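Local coordinates for cellulose biosynthesis protein BcsG (Salmonella typhimurium LT2, PDB 5OLT) that is required for cellulose biosynthesis, this chain being its zinc-binding extramembrane domain of the alkaline phosphatase family, at residues A[95-109]-A[260-272]. Numbering follows the deposited sequence. Where two conformers were deposited one is given.
Sequences FNSGTSYSGPAAIRL and MVVVVPEHGGALK. With ZN (zinc ion), chain B.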
ATOM      1  N   PHE A  95      -4.494  -7.609   3.208  1.00  9.80           N
ATOM      2  CA  PHE A  95      -3.480  -6.562   3.338  1.00  8.60           C
ATOM      3  C   PHE A  95      -4.022  -5.494   4.273  1.00  8.93           C
ATOM      4  O   PHE A  95      -5.092  -4.946   4.029  1.00 11.35           O
ATOM      5  CB  PHE A  95      -3.203  -5.940   1.957  1.00  9.03           C
ATOM      6  CG  PHE A  95      -2.024  -5.030   1.949  1.00  8.61           C
ATOM      7  CD1 PHE A  95      -2.123  -3.691   2.433  1.00  9.34           C
ATOM      8  CD2 PHE A  95      -0.791  -5.493   1.503  1.00  9.10           C
ATOM      9  CE1 PHE A  95      -1.015  -2.858   2.419  1.00  9.98           C
ATOM     10  CE2 PHE A  95       0.292  -4.642   1.452  1.00  9.63           C
ATOM     11  CZ  PHE A  95       0.198  -3.339   1.924  1.00  9.93           C
ATOM     12  N   ASN A  96      -3.270  -5.218   5.344  1.00  8.38           N
ATOM     13  CA  ASN A  96      -3.710  -4.233   6.332  1.00  8.45           C
ATOM     14  C   ASN A  96      -2.990  -2.921   6.133  1.00  8.92           C
ATOM     15  O   ASN A  96      -1.773  -2.862   6.093  1.00  9.33           O
ATOM     16  CB  ASN A  96      -3.413  -4.770   7.730  1.00  9.50           C
ATOM     17  CG  ASN A  96      -4.029  -3.907   8.800  1.00 10.40           C
ATOM     18  OD1 ASN A  96      -5.263  -3.782   8.842  1.00 12.71           O
ATOM     19  ND2 ASN A  96      -3.197  -3.300   9.657  1.00 10.66           N
ATOM     20  N   SER A  97      -3.765  -1.835   6.044  1.00  9.32           N
ATOM     21  CA  SER A  97      -3.154  -0.526   5.775  1.00  9.12           C
ATOM     22  C   SER A  97      -2.520   0.130   7.016  1.00  9.09           C
ATOM     23  O   SER A  97      -1.772   1.094   6.873  1.00 10.36           O
ATOM     24  CB  SER A  97      -4.178   0.452   5.182  1.00  9.92           C
ATOM     25  OG  SER A  97      -5.127   0.796   6.162  1.00 11.78           O
ATOM     26  N   GLY A  98      -2.801  -0.400   8.200  1.00  9.33           N
ATOM     27  CA  GLY A  98      -2.130   0.065   9.418  1.00  9.16           C
ATOM     28  C   GLY A  98      -2.683   1.333  10.043  1.00  9.66           C
ATOM     29  O   GLY A  98      -2.172   1.722  11.093  1.00  9.85           O
ATOM     30  N   THR A  99      -3.672   1.974   9.401  1.00  8.85           N
ATOM     31  CA  THR A  99      -4.189   3.282   9.851  1.00  8.55           C
ATOM     32  C   THR A  99      -5.396   3.627   9.042  1.00  8.91           C
ATOM     33  O   THR A  99      -5.655   2.990   7.986  1.00 10.15           O
ATOM     34  CB  THR A  99      -3.098   4.368   9.677  1.00  9.80           C
ATOM     35  OG1 THR A  99      -3.598   5.619  10.166  1.00 11.36           O
ATOM     36  CG2 THR A  99      -2.682   4.512   8.213  1.00 11.63           C
ATOM     37  N   SER A 100      -6.174   4.598   9.525  1.00  9.39           N
ATOM     38  CA  SER A 100      -7.319   5.046   8.744  1.00  9.51           C
ATOM     39  C   SER A 100      -7.217   6.497   8.288  1.00  8.81           C
ATOM     40  O   SER A 100      -8.225   7.018   7.777  1.00 10.19           O
ATOM     41  CB  SER A 100      -8.617   4.773   9.460  1.00 12.19           C
ATOM     42  OG  SER A 100      -8.654   5.378  10.742  1.00 12.51           O
ATOM     43  N   TYR A 101      -6.028   7.110   8.411  1.00  9.17           N
ATOM     44  CA  TYR A 101      -5.820   8.491   7.951  1.00  9.71           C
ATOM     45  C   TYR A 101      -4.792   8.548   6.844  1.00 10.06           C
ATOM     46  O   TYR A 101      -3.880   7.720   6.791  1.00 10.59           O
ATOM     47  CB  TYR A 101      -5.362   9.376   9.119  1.00 11.41           C
ATOM     48  CG  TYR A 101      -6.400   9.600  10.225  1.00 12.05           C
ATOM     49  CD1 TYR A 101      -7.763   9.720   9.947  1.00 13.71           C
ATOM     50  CD2 TYR A 101      -5.974   9.783  11.529  1.00 12.84           C
ATOM     51  CE1 TYR A 101      -8.694   9.967  10.971  1.00 13.91           C
ATOM     52  CE2 TYR A 101      -6.874  10.072  12.551  1.00 13.92           C
ATOM     53  CZ  TYR A 101      -8.227  10.153  12.268  1.00 12.59           C
ATOM     54  OH  TYR A 101      -9.092  10.431  13.334  1.00 15.43           O
ATOM     55  N   SER A 102      -4.932   9.551   5.964  1.00  9.53           N
ATOM     56  CA  SER A 102      -4.122   9.602   4.756  1.00 10.06           C
ATOM     57  C   SER A 102      -2.643   9.849   5.002  1.00 10.34           C
ATOM     58  O   SER A 102      -1.792   9.155   4.423  1.00 11.17           O
ATOM     59  CB  SER A 102      -4.629  10.722   3.843  1.00 11.09           C
ATOM     60  OG  SER A 102      -6.011  10.562   3.545  1.00 11.58           O
ATOM     61  N   GLY A 103      -2.322  10.828   5.863  1.00 10.18           N
ATOM     62  CA  GLY A 103      -0.912  11.158   6.103  1.00 10.90           C
ATOM     63  C   GLY A 103      -0.126   9.988   6.651  1.00 10.55           C
ATOM     64  O   GLY A 103       0.885   9.582   6.071  1.00 10.84           O
ATOM     65  N   PRO A 104      -0.618   9.387   7.741  1.00  9.56           N
ATOM     66  CA  PRO A 104       0.108   8.241   8.289  1.00 10.29           C
ATOM     67  C   PRO A 104       0.160   7.073   7.305  1.00  9.28           C
ATOM     68  O   PRO A 104       1.163   6.354   7.295  1.00 10.42           O
ATOM     69  CB  PRO A 104      -0.700   7.860   9.522  1.00 11.16           C
ATOM     70  CG  PRO A 104      -1.607   8.974   9.791  1.00 14.26           C
ATOM     71  CD  PRO A 104      -1.680   9.895   8.634  1.00 10.18           C
ATOM     72  N   ALA A 105      -0.885   6.873   6.484  1.00  9.15           N
ATOM     73  CA  ALA A 105      -0.832   5.797   5.499  1.00  9.34           C
ATOM     74  C   ALA A 105       0.283   5.986   4.513  1.00  9.21           C
ATOM     75  O   ALA A 105       0.995   5.019   4.180  1.00  9.76           O
ATOM     76  CB  ALA A 105      -2.149   5.689   4.758  1.00 11.27           C
ATOM     77  N   ALA A 106       0.421   7.206   4.016  1.00 10.00           N
ATOM     78  CA  ALA A 106       1.465   7.489   3.028  1.00 10.34           C
ATOM     79  C   ALA A 106       2.851   7.332   3.649  1.00 10.24           C
ATOM     80  O   ALA A 106       3.756   6.752   3.034  1.00 10.79           O
ATOM     81  CB  ALA A 106       1.295   8.879   2.471  1.00 12.71           C
ATOM     82  N   ILE A 107       3.032   7.801   4.895  1.00  9.58           N
ATOM     83  CA  ILE A 107       4.315   7.638   5.553  1.00 10.64           C
ATOM     84  C   ILE A 107       4.629   6.147   5.761  1.00  9.33           C
ATOM     85  O   ILE A 107       5.760   5.717   5.527  1.00 11.08           O
ATOM     86  CB  ILE A 107       4.332   8.369   6.919  1.00 11.25           C
ATOM     87  CG1 ILE A 107       4.075   9.880   6.728  1.00 11.59           C
ATOM     88  CG2 ILE A 107       5.703   8.206   7.582  1.00 12.75           C
ATOM     89  CD1 ILE A 107       3.722  10.557   8.044  1.00 15.45           C
ATOM     90  N   ARG A 108       3.635   5.348   6.174  1.00  9.29           N
ATOM     91  CA  ARG A 108       3.861   3.920   6.370  1.00  9.11           C
ATOM     92  C   ARG A 108       4.311   3.263   5.049  1.00  9.31           C
ATOM     93  O   ARG A 108       5.216   2.445   5.039  1.00 10.05           O
ATOM     94  CB  ARG A 108       2.616   3.256   6.923  1.00  8.64           C
ATOM     95  CG  ARG A 108       2.351   3.625   8.380  1.00  9.97           C
ATOM     96  CD  ARG A 108       1.118   2.924   8.950  1.00  9.98           C
ATOM     97  NE  ARG A 108       0.946   3.270  10.377  1.00 10.64           N
ATOM     98  CZ  ARG A 108       1.694   2.772  11.368  1.00  9.95           C
ATOM     99  NH1 ARG A 108       2.624   1.839  11.148  1.00 10.36           N
ATOM    100  NH2 ARG A 108       1.511   3.229  12.622  1.00 11.44           N
ATOM    101  N   LEU A 109       3.654   3.606   3.952  1.00  9.43           N
ATOM    102  CA  LEU A 109       4.035   3.050   2.657  1.00  9.92           C
ATOM    103  C   LEU A 109       5.439   3.501   2.239  1.00 10.07           C
ATOM    104  O   LEU A 109       6.237   2.684   1.752  1.00 10.51           O
ATOM    105  CB  LEU A 109       3.009   3.506   1.602  1.00 10.42           C
ATOM    106  CG  LEU A 109       3.265   3.108   0.132  1.00 10.01           C
ATOM    107  CD1 LEU A 109       3.530   1.630  -0.073  1.00 12.58           C
ATOM    108  CD2 LEU A 109       2.045   3.510  -0.662  1.00 12.39           C
ATOM    109  N   MET A 260       6.769  -2.262 -13.229  1.00 10.73           N
ATOM    110  CA  MET A 260       6.155  -2.919 -12.085  1.00  9.33           C
ATOM    111  C   MET A 260       5.166  -1.940 -11.495  1.00  9.46           C
ATOM    112  O   MET A 260       5.575  -0.880 -11.047  1.00  9.86           O
ATOM    113  CB  MET A 260       7.218  -3.300 -11.053  1.00 10.04           C
ATOM    114  CG  MET A 260       6.647  -3.968  -9.804  1.00 10.16           C
ATOM    115  SD  MET A 260       7.982  -4.381  -8.682  1.00 11.98           S
ATOM    116  CE  MET A 260       7.097  -5.160  -7.345  1.00 13.26           C
ATOM    117  N   VAL A 261       3.884  -2.289 -11.513  1.00  8.83           N
ATOM    118  CA  VAL A 261       2.816  -1.422 -10.964  1.00  8.60           C
ATOM    119  C   VAL A 261       2.324  -2.031  -9.666  1.00  8.70           C
ATOM    120  O   VAL A 261       2.008  -3.214  -9.604  1.00  9.84           O
ATOM    121  CB  VAL A 261       1.646  -1.249 -11.945  1.00  9.09           C
ATOM    122  CG1 VAL A 261       0.545  -0.415 -11.287  1.00 11.06           C
ATOM    123  CG2 VAL A 261       2.152  -0.567 -13.220  1.00 10.32           C
ATOM    124  N   VAL A 262       2.345  -1.235  -8.595  1.00  8.86           N
ATOM    125  CA  VAL A 262       1.826  -1.646  -7.292  1.00  9.42           C
ATOM    126  C   VAL A 262       0.653  -0.739  -6.970  1.00 10.25           C
ATOM    127  O   VAL A 262       0.824   0.486  -6.954  1.00 11.87           O
ATOM    128  CB  VAL A 262       2.880  -1.514  -6.183  1.00 10.84           C
ATOM    129  CG1 VAL A 262       2.259  -1.925  -4.839  1.00 14.63           C
ATOM    130  CG2 VAL A 262       4.095  -2.361  -6.537  1.00 11.93           C
ATOM    131  N   VAL A 263      -0.522  -1.322  -6.749  1.00  8.93           N
ATOM    132  CA  VAL A 263      -1.679  -0.555  -6.331  1.00  9.53           C
ATOM    133  C   VAL A 263      -1.855  -0.835  -4.847  1.00 10.72           C
ATOM    134  O   VAL A 263      -2.012  -2.005  -4.464  1.00 11.70           O
ATOM    135  CB  VAL A 263      -2.939  -0.996  -7.104  1.00 10.29           C
ATOM    136  CG1 VAL A 263      -4.191  -0.337  -6.496  1.00 13.42           C
ATOM    137  CG2 VAL A 263      -2.766  -0.613  -8.552  1.00 12.58           C
ATOM    138  N   VAL A 264      -1.855   0.198  -3.999  0.70 10.31           N
ATOM    139  CA  VAL A 264      -1.999  -0.026  -2.548  0.70 10.98           C
ATOM    140  C   VAL A 264      -2.773   1.138  -1.958  0.70 10.27           C
ATOM    141  O   VAL A 264      -2.294   2.290  -1.929  0.70 10.77           O
ATOM    142  CB  VAL A 264      -0.631  -0.224  -1.871  0.70 12.21           C
ATOM    143  CG1 VAL A 264       0.351   0.848  -2.318  0.70 14.02           C
ATOM    144  CG2 VAL A 264      -0.711  -0.359  -0.343  0.70 13.46           C
ATOM    145  N   PRO A 265      -4.008   0.873  -1.581  1.00  9.55           N
ATOM    146  CA  PRO A 265      -4.817   1.955  -0.979  1.00  9.03           C
ATOM    147  C   PRO A 265      -4.273   2.380   0.375  1.00  9.42           C
ATOM    148  O   PRO A 265      -3.608   1.613   1.071  1.00 10.23           O
ATOM    149  CB  PRO A 265      -6.195   1.336  -0.813  1.00 10.65           C
ATOM    150  CG  PRO A 265      -6.198   0.205  -1.810  1.00 11.91           C
ATOM    151  CD  PRO A 265      -4.804  -0.349  -1.794  1.00 10.77           C
ATOM    152  N   GLU A 266      -4.563   3.633   0.712  1.00  8.89           N
ATOM    153  CA  GLU A 266      -4.153   4.174   2.020  1.00  8.82           C
ATOM    154  C   GLU A 266      -4.963   3.593   3.165  1.00  9.51           C
ATOM    155  O   GLU A 266      -4.433   3.376   4.262  1.00  9.45           O
ATOM    156  CB  GLU A 266      -4.473   5.668   2.067  1.00  9.38           C
ATOM    157  CG  GLU A 266      -3.788   6.599   1.076  1.00 10.21           C
ATOM    158  CD  GLU A 266      -4.410   7.976   1.168  1.00 10.47           C
ATOM    159  OE1 GLU A 266      -5.299   8.148   2.040  1.00 12.42           O
ATOM    160  OE2 GLU A 266      -4.041   8.863   0.385  1.00 13.14           O
ATOM    161  N   HIS A 267      -6.278   3.449   2.941  1.00  8.45           N
ATOM    162  CA  HIS A 267      -7.283   3.123   3.986  1.00  9.03           C
ATOM    163  C   HIS A 267      -8.619   3.215   3.283  1.00  8.59           C
ATOM    164  O   HIS A 267      -8.721   3.839   2.197  1.00  8.95           O
ATOM    165  CB  HIS A 267      -7.275   4.190   5.153  1.00  9.56           C
ATOM    166  CG  HIS A 267      -7.572   5.587   4.677  1.00  9.68           C
ATOM    167  ND1 HIS A 267      -8.856   6.017   4.400  1.00  9.95           N
ATOM    168  CD2 HIS A 267      -6.745   6.605   4.336  1.00 10.54           C
ATOM    169  CE1 HIS A 267      -8.803   7.240   3.879  1.00 10.31           C
ATOM    170  NE2 HIS A 267      -7.536   7.630   3.850  1.00 10.26           N
ATOM    171  N   GLY A 268      -9.638   2.651   3.909  1.00  8.16           N
ATOM    172  CA  GLY A 268     -10.970   2.709   3.346  1.00  8.68           C
ATOM    173  C   GLY A 268     -11.691   4.027   3.514  1.00  8.85           C
ATOM    174  O   GLY A 268     -11.315   4.876   4.321  1.00  9.89           O
ATOM    175  N   GLY A 269     -12.780   4.175   2.764  1.00  9.33           N
ATOM    176  CA  GLY A 269     -13.622   5.386   2.848  1.00 10.12           C
ATOM    177  C   GLY A 269     -14.765   5.291   3.831  1.00 10.02           C
ATOM    178  O   GLY A 269     -15.533   6.227   3.973  1.00 12.71           O
ATOM    179  N   ALA A 270     -14.863   4.150   4.517  1.00  9.91           N
ATOM    180  CA  ALA A 270     -15.927   3.920   5.505  1.00 10.87           C
ATOM    181  C   ALA A 270     -17.300   4.064   4.800  1.00 10.73           C
ATOM    182  O   ALA A 270     -18.253   4.610   5.353  1.00 12.67           O
ATOM    183  CB  ALA A 270     -15.791   4.855   6.726  1.00 12.08           C
ATOM    184  N   LEU A 271     -17.407   3.547   3.573  1.00 10.80           N
ATOM    185  CA  LEU A 271     -18.691   3.622   2.858  1.00 11.09           C
ATOM    186  C   LEU A 271     -19.829   2.945   3.648  1.00 11.76           C
ATOM    187  O   LEU A 271     -20.926   3.531   3.801  1.00 15.34           O
ATOM    188  CB  LEU A 271     -18.541   3.016   1.452  1.00 13.33           C
ATOM    189  CG  LEU A 271     -19.738   3.068   0.526  1.00 14.28           C
ATOM    190  CD1 LEU A 271     -20.240   4.491   0.262  1.00 17.66           C
ATOM    191  CD2 LEU A 271     -19.393   2.350  -0.770  1.00 15.42           C
ATOM    192  N   LYS A 272     -19.592   1.728   4.117  1.00 11.67           N
ATOM    193  CA  LYS A 272     -20.534   1.007   4.964  1.00 13.79           C
ATOM    194  C   LYS A 272     -20.146   1.246   6.415  1.00 13.52           C
ATOM    195  O   LYS A 272     -19.096   0.808   6.875  1.00 13.61           O
ATOM    196  CB  LYS A 272     -20.546  -0.491   4.633  1.00 18.44           C
ATOM    197  CG  LYS A 272     -21.540  -1.286   5.480  1.00 21.46           C
ATOM    198  CD  LYS A 272     -21.812  -2.650   4.883  1.00 30.56           C
ATOM    199  CE  LYS A 272     -22.663  -3.536   5.802  1.00 31.86           C
ATOM    200  NZ  LYS A 272     -22.488  -4.963   5.376  1.00 35.13           N
TER
HETATM  201 ZN    ZN B 601      -6.892   9.099   2.509  0.75 12.46          ZN
HETATM  202  O   HOH W   1      -8.445  10.679   3.667  1.00 32.28           O
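The imidazole of His267 has the backbone oxygen of Ser100 standing 3.4 Å over the plane of one face, displaced from the ring centre. Ser102 OG lies beside the ring, close to its plane. NE2 of the same ring binds the zinc ion at 2.1 Å. The other ring nitrogen, ND1, donates to Gly268 O at 2.7 Å, nearly in the ring plane; together with the zinc bond this holds the ring's rotation. Phe95 meets Val264 obliquely, with CE1 3.7 Å from CG2. The other Val264 methyl, CG1, touches Leu109 CD2, so the two methyls meet strand 90-96 on one branch and helix 102-110 on the other. Ala105 CB packs on Glu266 CB and on its backbone oxygen. Glu266 has CG anti to its carbonyl carbon (chi1 -62°) and an extended chain beyond, which carries OE1 to the zinc at 1.9 Å. Its other oxygen, OE2, has its polar partner in Asn215. Ser102, in the first turn of the helix, binds the metal through OG at 2.0 Å. Cys67 completes the protein ligands, and a water binds the zinc more loosely, at 2.5 Å. A citrate, probably from the crystallisation liquor, hydrogen-bonds to Ser102 OG. No hydrogen bond joins the two segments; shared zinc ligation and apolar contact do. Zinc-bound Ser102 at the helix start is consistent with the place of the serine or threonine nucleophile in alkaline phosphatase family enzymes.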